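Local coordinates for helicase-like protein (Bacteroides thetaiotaomicron, PDB 2FG1) that is of uncharacterised function but probably removes ADP-ribose from thymidine bases in DNA, at residues A[20-25]-A[120-125]; A[24-29]-A[77-82]; A[32-37]-A[51-56]; A[68-73]-A[107-112]. All blocks are in the same frame, centred on the assembly; numbering follows the deposited sequence.

How the interactions relate
Interactions 1, 2 and 4 are built on one mixed sheet, and interaction 3 sits at its side. Strand 22-29 serves both interaction 1 and interaction 2, whose centres are 9 Å apart; Ile-24 and Thr-25 belong to both. Interaction 2 passes directly into interaction 4 (centres 7 Å apart), because strand 77-85 is paired with strand 68-74. Val-110 of interaction 4 also packs on Thr-25 and Val-121 of interaction 1. Interaction 3 lies about 11 Å from interaction 2 between centres and is linked to it by the Tyr-53 hydroxyl and the Asn-29 carbonyl. Its centre is about 19 Å from that of interaction 1, with no touch.

Interaction 1: residues A[20-25]-A[120-125]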
loop_
_atom_site.group_PDB
_atom_site.type_symbol
_atom_site.label_atom_id
_atom_site.label_comp_id
_atom_site.label_asym_id
_atom_site.label_seq_id
_atom_site.Cartn_x
_atom_site.Cartn_y
_atom_site.Cartn_z
ATOM N N GLY A 20 9.941 4.343 15.747
ATOM C CA GLY A 20 10.252 5.294 14.690
ATOM C C GLY A 20 9.056 5.662 13.832
ATOM O O GLY A 20 7.904 5.333 14.160
ATOM N N VAL A 21 9.336 6.358 12.736
ATOM C CA VAL A 21 8.301 6.768 11.803
ATOM C C VAL A 21 7.893 5.556 10.956
ATOM O O VAL A 21 8.743 4.779 10.505
ATOM C CB VAL A 21 8.785 7.941 10.906
ATOM C CG1 VAL A 21 7.681 8.405 9.982
ATOM C CG2 VAL A 21 9.275 9.122 11.756
ATOM N N LYS A 22 6.589 5.389 10.755
ATOM C CA LYS A 22 6.046 4.211 10.075
ATOM C C LYS A 22 5.091 4.626 8.966
ATOM O O LYS A 22 4.329 5.588 9.124
ATOM C CB LYS A 22 5.299 3.319 11.072
ATOM C CG LYS A 22 6.097 2.912 12.315
ATOM C CD LYS A 22 5.194 2.278 13.374
ATOM C CE LYS A 22 5.911 2.091 14.696
ATOM N NZ LYS A 22 5.081 1.284 15.630
ATOM N N VAL A 23 5.126 3.893 7.858
ATOM C CA VAL A 23 4.202 4.104 6.738
ATOM C C VAL A 23 3.477 2.793 6.472
ATOM O O VAL A 23 4.117 1.767 6.168
ATOM C CB VAL A 23 4.935 4.571 5.460
ATOM C CG1 VAL A 23 3.948 4.788 4.319
ATOM C CG2 VAL A 23 5.711 5.865 5.721
ATOM N N ILE A 24 2.152 2.816 6.596
ATOM C CA ILE A 24 1.324 1.659 6.254
ATOM C C ILE A 24 0.939 1.794 4.786
ATOM O O ILE A 24 0.289 2.780 4.402
ATOM C CB ILE A 24 0.050 1.624 7.115
ATOM C CG1 ILE A 24 0.400 1.436 8.590
ATOM C CG2 ILE A 24 -0.906 0.505 6.650
ATOM C CD1 ILE A 24 -0.728 1.830 9.535
ATOM N N THR A 25 1.324 0.826 3.961
ATOM C CA THR A 25 1.083 0.889 2.519
ATOM C C THR A 25 0.015 -0.109 2.121
ATOM O O THR A 25 0.066 -1.263 2.540
ATOM C CB THR A 25 2.349 0.552 1.707
ATOM O OG1 THR A 25 2.802 -0.766 2.052
ATOM C CG2 THR A 25 3.466 1.531 1.983
ATOM N N SER A 120 9.925 3.206 8.287
ATOM C CA SER A 120 9.784 1.799 7.890
ATOM C C SER A 120 8.405 1.590 7.282
ATOM O O SER A 120 7.501 2.410 7.453
ATOM C CB SER A 120 9.954 0.896 9.104
ATOM O OG SER A 120 9.015 1.226 10.118
ATOM N N VAL A 121 8.257 0.483 6.557
ATOM C CA VAL A 121 7.023 0.147 5.841
ATOM C C VAL A 121 6.329 -1.050 6.475
ATOM O O VAL A 121 6.979 -2.018 6.895
ATOM C CB VAL A 121 7.322 -0.084 4.348
ATOM C CG1 VAL A 121 6.137 -0.704 3.599
ATOM C CG2 VAL A 121 7.704 1.235 3.693
ATOM N N HIS A 122 5.003 -0.957 6.541
ATOM C CA HIS A 122 4.152 -1.942 7.187
ATOM C C HIS A 122 2.982 -2.212 6.268
ATOM O O HIS A 122 2.341 -1.272 5.796
ATOM C CB HIS A 122 3.707 -1.395 8.542
ATOM C CG HIS A 122 4.866 -1.121 9.438
ATOM N ND1 HIS A 122 5.313 -2.033 10.366
ATOM C CD2 HIS A 122 5.747 -0.092 9.452
ATOM C CE1 HIS A 122 6.395 -1.554 10.956
ATOM N NE2 HIS A 122 6.682 -0.381 10.413
HETATM N N MSE A 123 2.697 -3.481 5.991
HETATM C CA MSE A 123 1.687 -3.772 4.982
HETATM C C MSE A 123 0.994 -5.088 5.205
HETATM O O MSE A 123 1.570 -6.010 5.762
HETATM C CB MSE A 123 2.323 -3.771 3.589
HETATM C CG MSE A 123 3.382 -4.858 3.375
HETATM SE SE MSE A 123 3.937 -5.061 1.563
HETATM C CE MSE A 123 5.022 -3.509 1.351
ATOM N N PRO A 124 -0.251 -5.202 4.710
ATOM C CA PRO A 124 -0.847 -6.532 4.576
ATOM C C PRO A 124 -0.206 -7.245 3.371
ATOM O O PRO A 124 0.743 -6.709 2.770
ATOM C CB PRO A 124 -2.325 -6.212 4.321
ATOM C CG PRO A 124 -2.265 -4.915 3.535
ATOM C CD PRO A 124 -1.126 -4.134 4.172
ATOM N N ARG A 125 -0.695 -8.442 3.035
ATOM C CA ARG A 125 -0.227 -9.133 1.824
ATOM C C ARG A 125 -0.857 -8.461 0.616
ATOM O O ARG A 125 -1.843 -8.932 0.044
ATOM C CB ARG A 125 -0.579 -10.627 1.835
ATOM C CG ARG A 125 -0.026 -11.403 3.015
ATOM C CD ARG A 125 -0.188 -12.908 2.827
ATOM N NE ARG A 125 0.849 -13.459 1.958
ATOM C CZ ARG A 125 2.046 -13.874 2.372
ATOM N NH1 ARG A 125 2.910 -14.361 1.502
ATOM N NH2 ARG A 125 2.389 -13.803 3.650
HETATM O O HOH W 1 10.373 2.982 11.738
#
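His-122 sets CG anti to its own carbonyl carbon (chi1 -60°), and Lys-22 does the same with its CG (chi1 -53°). Both side chains stand on the same face of the sheet, and these torsions bring Lys-22 CB within 3.8 Å of His-122 CD2. The pair belongs to the parallel centre of the macro-domain sheet, where strand 22-29 runs beside strand 120-123. Four backbone hydrogen bonds join the two: Ser-120 N to Val-21 O, Val-23 N to Ser-120 O, His-122 N to Val-23 O and Thr-25 N to His-122 O. The Lys-22 chain is extended beyond CG; in the conformer given, NZ is bonded to the carbonyls of Gly-18 and Pro-16. The imidazole is held at both nitrogens. His-122 NE2 donates to Ser-120 OG at 2.8 Å, with the oxygen 16° out of the ring plane, and ND1 is bonded to the Tyr-156 hydroxyl. Ser-120 OG in turn donates to a water at 2.7 Å. That water donates to Val-21 O, also at 2.7 Å, and closes a polar chain at the start of the pairing. A leucine in place of His-122 would probably leave Ser-120 OG and the Tyr-156 hydroxyl without their ring partner. The opposite face carries Val-23, Val-121 and Thr-25 and is covered by helix 100-117. There Thr-25 CG2 meets Val-121 CG1 at 3.8 Å. Thr-25 OG1 is buried with no polar partner in the model; its close neighbour is Met-123 CB, 3.4 Å away.

Interaction 2: residues A[24-29]-A[77-82]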
loop_
_atom_site.group_PDB
_atom_site.type_symbol
_atom_site.label_atom_id
_atom_site.label_comp_id
_atom_site.label_asym_id
_atom_site.label_seq_id
_atom_site.Cartn_x
_atom_site.Cartn_y
_atom_site.Cartn_z
ATOM N N ILE A 24 2.152 2.816 6.596
ATOM C CA ILE A 24 1.324 1.659 6.254
ATOM C C ILE A 24 0.939 1.794 4.786
ATOM O O ILE A 24 0.289 2.780 4.402
ATOM C CB ILE A 24 0.050 1.624 7.115
ATOM C CG1 ILE A 24 0.400 1.436 8.590
ATOM C CG2 ILE A 24 -0.906 0.505 6.650
ATOM C CD1 ILE A 24 -0.728 1.830 9.535
ATOM N N THR A 25 1.324 0.826 3.961
ATOM C CA THR A 25 1.083 0.889 2.519
ATOM C C THR A 25 0.015 -0.109 2.121
ATOM O O THR A 25 0.066 -1.263 2.540
ATOM C CB THR A 25 2.349 0.552 1.707
ATOM O OG1 THR A 25 2.802 -0.766 2.052
ATOM C CG2 THR A 25 3.466 1.531 1.983
ATOM N N HIS A 26 -0.928 0.305 1.277
ATOM C CA HIS A 26 -1.928 -0.633 0.770
ATOM C C HIS A 26 -2.367 -0.212 -0.631
ATOM O O HIS A 26 -2.149 0.923 -1.046
ATOM C CB HIS A 26 -3.101 -0.734 1.750
ATOM C CG HIS A 26 -3.945 0.491 1.775
ATOM N ND1 HIS A 26 -5.264 0.476 1.386
ATOM C CD2 HIS A 26 -3.641 1.779 2.063
ATOM C CE1 HIS A 26 -5.749 1.706 1.456
ATOM N NE2 HIS A 26 -4.783 2.515 1.856
ATOM N N ILE A 27 -2.961 -1.152 -1.357
ATOM C CA ILE A 27 -3.328 -0.946 -2.755
ATOM C C ILE A 27 -4.790 -0.547 -2.882
ATOM O O ILE A 27 -5.703 -1.282 -2.456
ATOM C CB ILE A 27 -3.054 -2.202 -3.608
ATOM C CG1 ILE A 27 -1.549 -2.511 -3.644
ATOM C CG2 ILE A 27 -3.574 -1.996 -5.032
ATOM C CD1 ILE A 27 -1.202 -3.863 -4.282
ATOM N N CYS A 28 -4.984 0.623 -3.488
ATOM C CA CYS A 28 -6.290 1.159 -3.804
ATOM C C CYS A 28 -6.594 0.988 -5.281
ATOM O O CYS A 28 -5.697 0.835 -6.122
ATOM C CB CYS A 28 -6.324 2.652 -3.455
ATOM S SG CYS A 28 -6.119 3.016 -1.726
ATOM N N ASN A 29 -7.876 1.023 -5.605
ATOM C CA ASN A 29 -8.283 1.001 -7.005
ATOM C C ASN A 29 -8.394 2.400 -7.607
ATOM O O ASN A 29 -8.356 3.423 -6.896
ATOM C CB ASN A 29 -9.593 0.233 -7.171
ATOM C CG ASN A 29 -10.723 0.887 -6.428
ATOM O OD1 ASN A 29 -11.253 1.910 -6.867
ATOM N ND2 ASN A 29 -11.060 0.340 -5.262
ATOM N N LEU A 77 3.174 8.351 12.177
ATOM C CA LEU A 77 2.459 7.276 11.461
ATOM C C LEU A 77 1.675 7.799 10.270
ATOM O O LEU A 77 0.818 8.680 10.409
ATOM C CB LEU A 77 1.547 6.472 12.399
ATOM C CG LEU A 77 0.804 5.238 11.858
ATOM C CD1 LEU A 77 1.733 4.224 11.211
ATOM C CD2 LEU A 77 0.009 4.578 12.974
ATOM N N TYR A 78 1.986 7.254 9.096
ATOM C CA TYR A 78 1.353 7.650 7.846
ATOM C C TYR A 78 0.714 6.445 7.189
ATOM O O TYR A 78 1.150 5.305 7.412
ATOM C CB TYR A 78 2.370 8.259 6.874
ATOM C CG TYR A 78 3.027 9.496 7.421
ATOM C CD1 TYR A 78 2.559 10.769 7.085
ATOM C CD2 TYR A 78 4.105 9.394 8.299
ATOM C CE1 TYR A 78 3.163 11.911 7.612
ATOM C CE2 TYR A 78 4.710 10.527 8.833
ATOM C CZ TYR A 78 4.227 11.776 8.483
ATOM O OH TYR A 78 4.834 12.898 9.015
ATOM N N VAL A 79 -0.302 6.695 6.365
ATOM C CA VAL A 79 -0.862 5.680 5.480
ATOM C C VAL A 79 -0.644 6.128 4.044
ATOM O O VAL A 79 -0.906 7.290 3.711
ATOM C CB VAL A 79 -2.376 5.447 5.758
ATOM C CG1 VAL A 79 -2.997 4.496 4.717
ATOM C CG2 VAL A 79 -2.595 4.934 7.172
ATOM N N ALA A 80 -0.143 5.222 3.201
ATOM C CA ALA A 80 0.056 5.487 1.787
ATOM C C ALA A 80 -1.041 4.795 0.997
ATOM O O ALA A 80 -1.082 3.560 0.917
ATOM C CB ALA A 80 1.436 4.990 1.356
ATOM N N ASN A 81 -1.936 5.601 0.427
ATOM C CA ASN A 81 -2.997 5.104 -0.454
ATOM C C ASN A 81 -2.386 4.999 -1.856
ATOM O O ASN A 81 -2.163 6.012 -2.504
ATOM C CB ASN A 81 -4.182 6.090 -0.491
ATOM C CG ASN A 81 -4.902 6.242 0.848
ATOM O OD1 ASN A 81 -4.999 5.318 1.643
ATOM N ND2 ASN A 81 -5.496 7.425 1.056
HETATM N N MSE A 82 -2.090 3.775 -2.295
HETATM C CA MSE A 82 -1.342 3.548 -3.532
HETATM C C MSE A 82 -2.281 3.071 -4.620
HETATM O O MSE A 82 -2.865 2.004 -4.493
HETATM C CB MSE A 82 -0.282 2.458 -3.315
HETATM C CG MSE A 82 0.731 2.749 -2.191
HETATM SE SE MSE A 82 2.204 1.472 -2.143
HETATM C CE MSE A 82 1.194 -0.189 -1.942
#
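Ile-24 to Cys-28 pair in parallel with Tyr-78 to Met-82, the short strand axes 4.7 Å apart at 17°, through five backbone hydrogen bonds from Ile-24 N to Tyr-78 O at one end to Cys-28 N to Met-82 O at the other. The bond from His-26 N to Ala-80 O is the longest of the five, at 3.3 Å. One side-chain hydrogen bond adds to them. His-26 NE2 donates to Asn-81 OD1 at 2.8 Å, meeting a lone pair in the carbonyl plane. The oxygen lies at the edge of the imidazole, close to its plane, while the ring and amide planes stand 82° apart. His-26 CG lies between the backbone N and the carbonyl carbon (chi1 71°), which turns the ring to the side of Asn-81. On the same face Cys-28 SG rests on Asn-81 CB, and Ile-24 CD1 touches Leu-77 CD1 at 3.8 Å. The other face holds Met-82, a selenomethionine. Its chain bends at the selenium and brings Met-82 CE to Thr-25 CB (3.9 Å) and Ile-27 CG1 (4.0 Å). Asn-81 ND2 is bonded to Gln-69 and to the Pro-49 carbonyl. Helix 38-45 covers the His-26 face, helix 100-117 the Met-82 face, and strands 120-123 and 68-74 continue the sheet beyond the two strands.

Interaction 3: residues A[32-37]-A[51-56]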
loop_
_atom_site.group_PDB
_atom_site.type_symbol
_atom_site.label_atom_id
_atom_site.label_comp_id
_atom_site.label_asym_id
_atom_site.label_seq_id
_atom_site.Cartn_x
_atom_site.Cartn_y
_atom_site.Cartn_z
ATOM N N GLY A 32 -12.249 4.910 -7.187
ATOM C CA GLY A 32 -12.765 5.533 -5.979
ATOM C C GLY A 32 -13.495 4.590 -5.038
ATOM O O GLY A 32 -14.137 5.042 -4.093
ATOM N N GLY A 33 -13.393 3.280 -5.262
ATOM C CA GLY A 33 -14.060 2.308 -4.383
ATOM C C GLY A 33 -13.306 2.098 -3.090
ATOM O O GLY A 33 -12.086 1.928 -3.110
ATOM N N TRP A 34 -14.016 2.100 -1.965
ATOM C CA TRP A 34 -13.387 1.845 -0.674
ATOM C C TRP A 34 -14.405 1.118 0.183
ATOM O O TRP A 34 -15.217 1.730 0.873
ATOM C CB TRP A 34 -12.935 3.175 -0.063
ATOM C CG TRP A 34 -12.176 3.120 1.241
ATOM C CD1 TRP A 34 -12.659 2.786 2.481
ATOM C CD2 TRP A 34 -10.807 3.509 1.438
ATOM N NE1 TRP A 34 -11.668 2.928 3.435
ATOM C CE2 TRP A 34 -10.524 3.368 2.816
ATOM C CE3 TRP A 34 -9.791 3.947 0.581
ATOM C CZ2 TRP A 34 -9.265 3.642 3.348
ATOM C CZ3 TRP A 34 -8.549 4.245 1.119
ATOM C CH2 TRP A 34 -8.299 4.091 2.485
ATOM N N GLY A 35 -14.397 -0.207 0.112
ATOM C CA GLY A 35 -15.431 -0.969 0.803
ATOM C C GLY A 35 -15.168 -2.440 1.068
ATOM O O GLY A 35 -16.025 -3.113 1.629
ATOM N N LYS A 36 -14.001 -2.940 0.665
ATOM C CA LYS A 36 -13.696 -4.371 0.796
ATOM C C LYS A 36 -12.271 -4.578 1.272
ATOM O O LYS A 36 -11.355 -3.930 0.777
ATOM C CB LYS A 36 -13.867 -5.081 -0.556
ATOM C CG LYS A 36 -15.230 -4.905 -1.204
ATOM C CD LYS A 36 -15.119 -4.755 -2.723
ATOM C CE LYS A 36 -15.319 -6.073 -3.449
ATOM N NZ LYS A 36 -16.740 -6.526 -3.384
ATOM N N GLY A 37 -12.089 -5.489 2.224
ATOM C CA GLY A 37 -10.745 -5.925 2.614
ATOM C C GLY A 37 -10.027 -4.977 3.554
ATOM O O GLY A 37 -10.620 -4.481 4.508
ATOM N N GLU A 51 -11.142 9.294 3.884
ATOM C CA GLU A 51 -11.645 10.612 3.491
ATOM C C GLU A 51 -10.706 11.296 2.495
ATOM O O GLU A 51 -11.151 11.891 1.509
ATOM C CB GLU A 51 -11.928 11.488 4.707
ATOM C CG GLU A 51 -12.369 12.922 4.327
ATOM C CD GLU A 51 -13.680 12.998 3.550
ATOM O OE1 GLU A 51 -14.376 11.959 3.394
ATOM O OE2 GLU A 51 -14.027 14.116 3.104
ATOM N N ALA A 52 -9.405 11.184 2.741
ATOM C CA ALA A 52 -8.421 11.745 1.832
ATOM C C ALA A 52 -8.529 11.097 0.456
ATOM O O ALA A 52 -8.461 11.775 -0.568
ATOM C CB ALA A 52 -7.018 11.594 2.416
ATOM N N TYR A 53 -8.692 9.771 0.441
ATOM C CA TYR A 53 -8.807 9.045 -0.825
ATOM C C TYR A 53 -10.074 9.444 -1.596
ATOM O O TYR A 53 -10.033 9.651 -2.809
ATOM C CB TYR A 53 -8.809 7.540 -0.548
ATOM C CG TYR A 53 -9.122 6.682 -1.746
ATOM C CD1 TYR A 53 -8.143 6.363 -2.679
ATOM C CD2 TYR A 53 -10.404 6.175 -1.935
ATOM C CE1 TYR A 53 -8.437 5.567 -3.781
ATOM C CE2 TYR A 53 -10.704 5.374 -3.021
ATOM C CZ TYR A 53 -9.724 5.075 -3.937
ATOM O OH TYR A 53 -10.060 4.270 -5.006
ATOM N N ARG A 54 -11.199 9.533 -0.894
ATOM C CA ARG A 54 -12.450 9.898 -1.549
ATOM C C ARG A 54 -12.402 11.329 -2.102
ATOM O O ARG A 54 -12.886 11.596 -3.199
ATOM C CB ARG A 54 -13.617 9.704 -0.590
ATOM C CG ARG A 54 -13.872 8.227 -0.268
ATOM C CD ARG A 54 -15.254 8.046 0.312
ATOM N NE ARG A 54 -15.516 6.729 0.901
ATOM C CZ ARG A 54 -15.861 5.619 0.236
ATOM N NH1 ARG A 54 -15.907 5.596 -1.094
ATOM N NH2 ARG A 54 -16.143 4.521 0.932
ATOM N N GLN A 55 -11.746 12.235 -1.373
ATOM C CA GLN A 55 -11.556 13.597 -1.893
ATOM C C GLN A 55 -10.622 13.594 -3.092
ATOM O O GLN A 55 -10.824 14.325 -4.061
ATOM C CB GLN A 55 -11.032 14.552 -0.818
ATOM C CG GLN A 55 -12.071 14.888 0.242
ATOM C CD GLN A 55 -11.693 16.084 1.096
ATOM O OE1 GLN A 55 -10.973 16.984 0.639
ATOM N NE2 GLN A 55 -12.199 16.120 2.325
ATOM N N TRP A 56 -9.588 12.761 -3.034
ATOM C CA TRP A 56 -8.674 12.614 -4.160
ATOM C C TRP A 56 -9.408 12.145 -5.428
ATOM O O TRP A 56 -9.229 12.714 -6.514
ATOM C CB TRP A 56 -7.562 11.647 -3.756
ATOM C CG TRP A 56 -6.421 11.470 -4.711
ATOM C CD1 TRP A 56 -6.036 12.291 -5.739
ATOM C CD2 TRP A 56 -5.486 10.397 -4.678
ATOM N NE1 TRP A 56 -4.925 11.762 -6.369
ATOM C CE2 TRP A 56 -4.566 10.604 -5.729
ATOM C CE3 TRP A 56 -5.348 9.264 -3.871
ATOM C CZ2 TRP A 56 -3.509 9.722 -5.984
ATOM C CZ3 TRP A 56 -4.292 8.394 -4.121
ATOM C CH2 TRP A 56 -3.385 8.634 -5.164
HETATM O O HOH W 2 -15.225 7.379 -3.503
#
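Tyr-53, Trp-34 and Arg-54 bury the most surface where the loop after strand 22-29 meets helix 48-59. The Tyr-53 and Trp-34 rings meet obliquely, their planes 41° apart. Trp-34 CE3 comes within 3.4 Å of Tyr-53 CD2, and CZ3 leans on Tyr-53 CB. Trp-34 has CG anti to its backbone N (chi1 -176°), which directs the indole at the tyrosine; its NE1 is bonded to Ser-43. The far edge of the Tyr-53 ring lies along Gly-32, and Tyr-53 OH is 3.1 Å from Gly-32 CA. That hydroxyl is hydrogen-bonded to Asn-29 O, the end of the preceding strand. A phenylalanine in place of Tyr-53 would probably leave the Asn-29 carbonyl without this partner and the end of strand 22-29 without this tie to the helix. Arg-54 reaches out from the helix on an extended chain, and Trp-34 CB sits over one face of its guanidinium, 3.6 Å from Arg-54 NH2. NE forms a salt bridge with Glu-50. At the edge, in the guanidinium plane, Arg-54 NH1 donates to a water at 3.1 Å. The same water donates to Gly-32 O at 2.6 Å. Gly-32 has backbone angles at which a side chain would run into the preceding carbonyl. The chemistry is thus divided: aromatic packing and the hydrogen-bonded tyrosine hydroxyl hold the inner side, while on the outer side a water links Arg-54 NH1 to Gly-32 O, and Glu-50, on the same helix, pairs with the arginine charge.

Interaction 4: residues A[68-73]-A[107-112]; sequences VQFVNV and LKEVAL
The antiparallel edge strand 68-74 of the macro-domain sheet packs here against helix 100-117, which lies across one face of that sheet. The short axes of 68-73 and 107-112 are 9.2 Å apart and inclined at 36°. Phe-70, Val-68, Glu-109 and Val-110 make the contact, with no direct hydrogen bond between the segments. Phe-70 turns CG anti to its carbonyl carbon (chi1 -61°) and presents its ring edge to the helix. Phe-70 CZ is 3.9 Å from Val-110 CA, and Phe-70 CE1 is 4.0 Å from Val-110 CG2. At the same edge, Phe-70 CE2 lies 3.6 Å from Glu-109 OE2. The slightly positive C-H edge probably suits that carboxylate oxygen. Val-68 CG1 covers one face of the ring, off toward its rim, and touches Val-110 CG2 at 4.3 Å. Glu-109 is stretched out from CG onward and runs alongside Val-68, the two side chains pointing opposite ways. Glu-109 OE1 stands 3.9 Å from Val-68 CB and takes a bond from a water at 2.6 Å. This water also accepts a hydrogen bond from Val-68 N at 2.9 Å. One water therefore links the start of the strand to the acid of the helix, and the rest of the contact is apolar or ring-edge packing. Phe-70 also stacks with Phe-113, one helical turn on from Glu-109. On the sheet side, Phe-70 lies against Ala-80 and Val-110 against Met-82, both of strand 77-85. Gln-69 faces the other way, to helix 48-59, and Leu-107 packs on helix 135-147.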
loop_
_atom_site.group_PDB
_atom_site.type_symbol
_atom_site.label_atom_id
_atom_site.label_comp_id
_atom_site.label_asym_id
_atom_site.label_seq_id
_atom_site.Cartn_x
_atom_site.Cartn_y
_atom_site.Cartn_z
ATOM N N VAL A 68 0.426 7.976 -5.558
ATOM C CA VAL A 68 0.329 7.686 -4.129
ATOM C C VAL A 68 -0.059 8.952 -3.384
ATOM O O VAL A 68 0.476 10.034 -3.662
ATOM C CB VAL A 68 1.684 7.163 -3.561
ATOM C CG1 VAL A 68 1.541 6.775 -2.087
ATOM C CG2 VAL A 68 2.200 5.980 -4.372
ATOM N N GLN A 69 -0.949 8.793 -2.402
ATOM C CA GLN A 69 -1.309 9.845 -1.459
ATOM C C GLN A 69 -0.868 9.425 -0.069
ATOM O O GLN A 69 -1.193 8.319 0.375
ATOM C CB GLN A 69 -2.821 10.033 -1.481
ATOM C CG GLN A 69 -3.376 11.032 -0.486
ATOM C CD GLN A 69 -4.878 11.033 -0.524
ATOM O OE1 GLN A 69 -5.509 9.995 -0.359
ATOM N NE2 GLN A 69 -5.469 12.208 -0.735
ATOM N N PHE A 70 -0.125 10.300 0.613
ATOM C CA PHE A 70 0.355 10.033 1.966
ATOM C C PHE A 70 -0.460 10.833 2.964
ATOM O O PHE A 70 -0.590 12.054 2.827
ATOM C CB PHE A 70 1.845 10.390 2.101
ATOM C CG PHE A 70 2.740 9.603 1.176
ATOM C CD1 PHE A 70 3.296 8.395 1.584
ATOM C CD2 PHE A 70 3.028 10.070 -0.105
ATOM C CE1 PHE A 70 4.124 7.665 0.720
ATOM C CE2 PHE A 70 3.854 9.340 -0.972
ATOM C CZ PHE A 70 4.404 8.142 -0.548
ATOM N N VAL A 71 -1.064 10.151 3.930
ATOM C CA VAL A 71 -1.838 10.842 4.959
ATOM C C VAL A 71 -1.260 10.527 6.320
ATOM O O VAL A 71 -0.850 9.404 6.605
ATOM C CB VAL A 71 -3.366 10.508 4.905
ATOM C CG1 VAL A 71 -3.635 9.077 5.315
ATOM C CG2 VAL A 71 -4.174 11.450 5.779
ATOM N N ASN A 72 -1.225 11.542 7.156
ATOM C CA ASN A 72 -0.840 11.368 8.541
ATOM C C ASN A 72 -2.038 10.863 9.338
ATOM O O ASN A 72 -3.153 11.385 9.189
ATOM C CB ASN A 72 -0.302 12.664 9.138
ATOM C CG ASN A 72 0.221 12.461 10.534
ATOM O OD1 ASN A 72 1.337 11.967 10.724
ATOM N ND2 ASN A 72 -0.593 12.789 11.524
ATOM N N VAL A 73 -1.833 9.842 10.160
ATOM C CA VAL A 73 -2.909 9.364 11.040
ATOM C C VAL A 73 -2.588 9.501 12.534
ATOM O O VAL A 73 -3.493 9.646 13.347
ATOM C CB VAL A 73 -3.380 7.916 10.708
ATOM C CG1 VAL A 73 -4.020 7.858 9.322
ATOM C CG2 VAL A 73 -2.230 6.922 10.775
ATOM N N LEU A 107 5.504 2.133 -5.356
ATOM C CA LEU A 107 6.549 1.816 -4.403
ATOM C C LEU A 107 7.802 2.665 -4.608
ATOM O O LEU A 107 8.497 2.946 -3.630
ATOM C CB LEU A 107 6.869 0.318 -4.399
ATOM C CG LEU A 107 5.754 -0.557 -3.788
ATOM C CD1 LEU A 107 6.016 -2.043 -4.062
ATOM C CD2 LEU A 107 5.597 -0.307 -2.297
ATOM N N LYS A 108 8.068 3.100 -5.841
ATOM C CA LYS A 108 9.163 4.052 -6.068
ATOM C C LYS A 108 8.904 5.354 -5.289
ATOM O O LYS A 108 9.826 5.938 -4.703
ATOM C CB LYS A 108 9.319 4.365 -7.558
ATOM C CG LYS A 108 10.085 3.318 -8.374
ATOM C CD LYS A 108 10.361 3.819 -9.793
ATOM C CE LYS A 108 11.331 2.935 -10.558
ATOM N NZ LYS A 108 10.901 1.526 -10.651
ATOM N N GLU A 109 7.653 5.805 -5.292
ATOM C CA GLU A 109 7.312 7.031 -4.561
ATOM C C GLU A 109 7.358 6.797 -3.045
ATOM O O GLU A 109 7.841 7.658 -2.287
ATOM C CB GLU A 109 5.964 7.605 -5.018
ATOM C CG GLU A 109 5.690 9.004 -4.447
ATOM C CD GLU A 109 4.428 9.647 -4.978
ATOM O OE1 GLU A 109 3.906 9.204 -6.019
ATOM O OE2 GLU A 109 3.961 10.628 -4.357
ATOM N N VAL A 110 6.887 5.633 -2.598
ATOM C CA VAL A 110 6.999 5.267 -1.193
ATOM C C VAL A 110 8.470 5.205 -0.764
ATOM O O VAL A 110 8.809 5.623 0.348
ATOM C CB VAL A 110 6.278 3.938 -0.902
ATOM C CG1 VAL A 110 6.572 3.443 0.511
ATOM C CG2 VAL A 110 4.763 4.120 -1.114
ATOM N N ALA A 111 9.349 4.699 -1.631
ATOM C CA ALA A 111 10.771 4.647 -1.287
ATOM C C ALA A 111 11.320 6.048 -0.985
ATOM O O ALA A 111 12.015 6.243 0.011
ATOM C CB ALA A 111 11.570 3.976 -2.388
ATOM N N LEU A 112 11.011 7.018 -1.840
ATOM C CA LEU A 112 11.488 8.387 -1.616
ATOM C C LEU A 112 10.922 8.970 -0.329
ATOM O O LEU A 112 11.645 9.589 0.449
ATOM C CB LEU A 112 11.130 9.280 -2.798
ATOM C CG LEU A 112 11.755 8.899 -4.136
ATOM C CD1 LEU A 112 11.126 9.704 -5.252
ATOM C CD2 LEU A 112 13.234 9.107 -4.116
HETATM O O HOH W 3 1.645 10.396 -6.702
#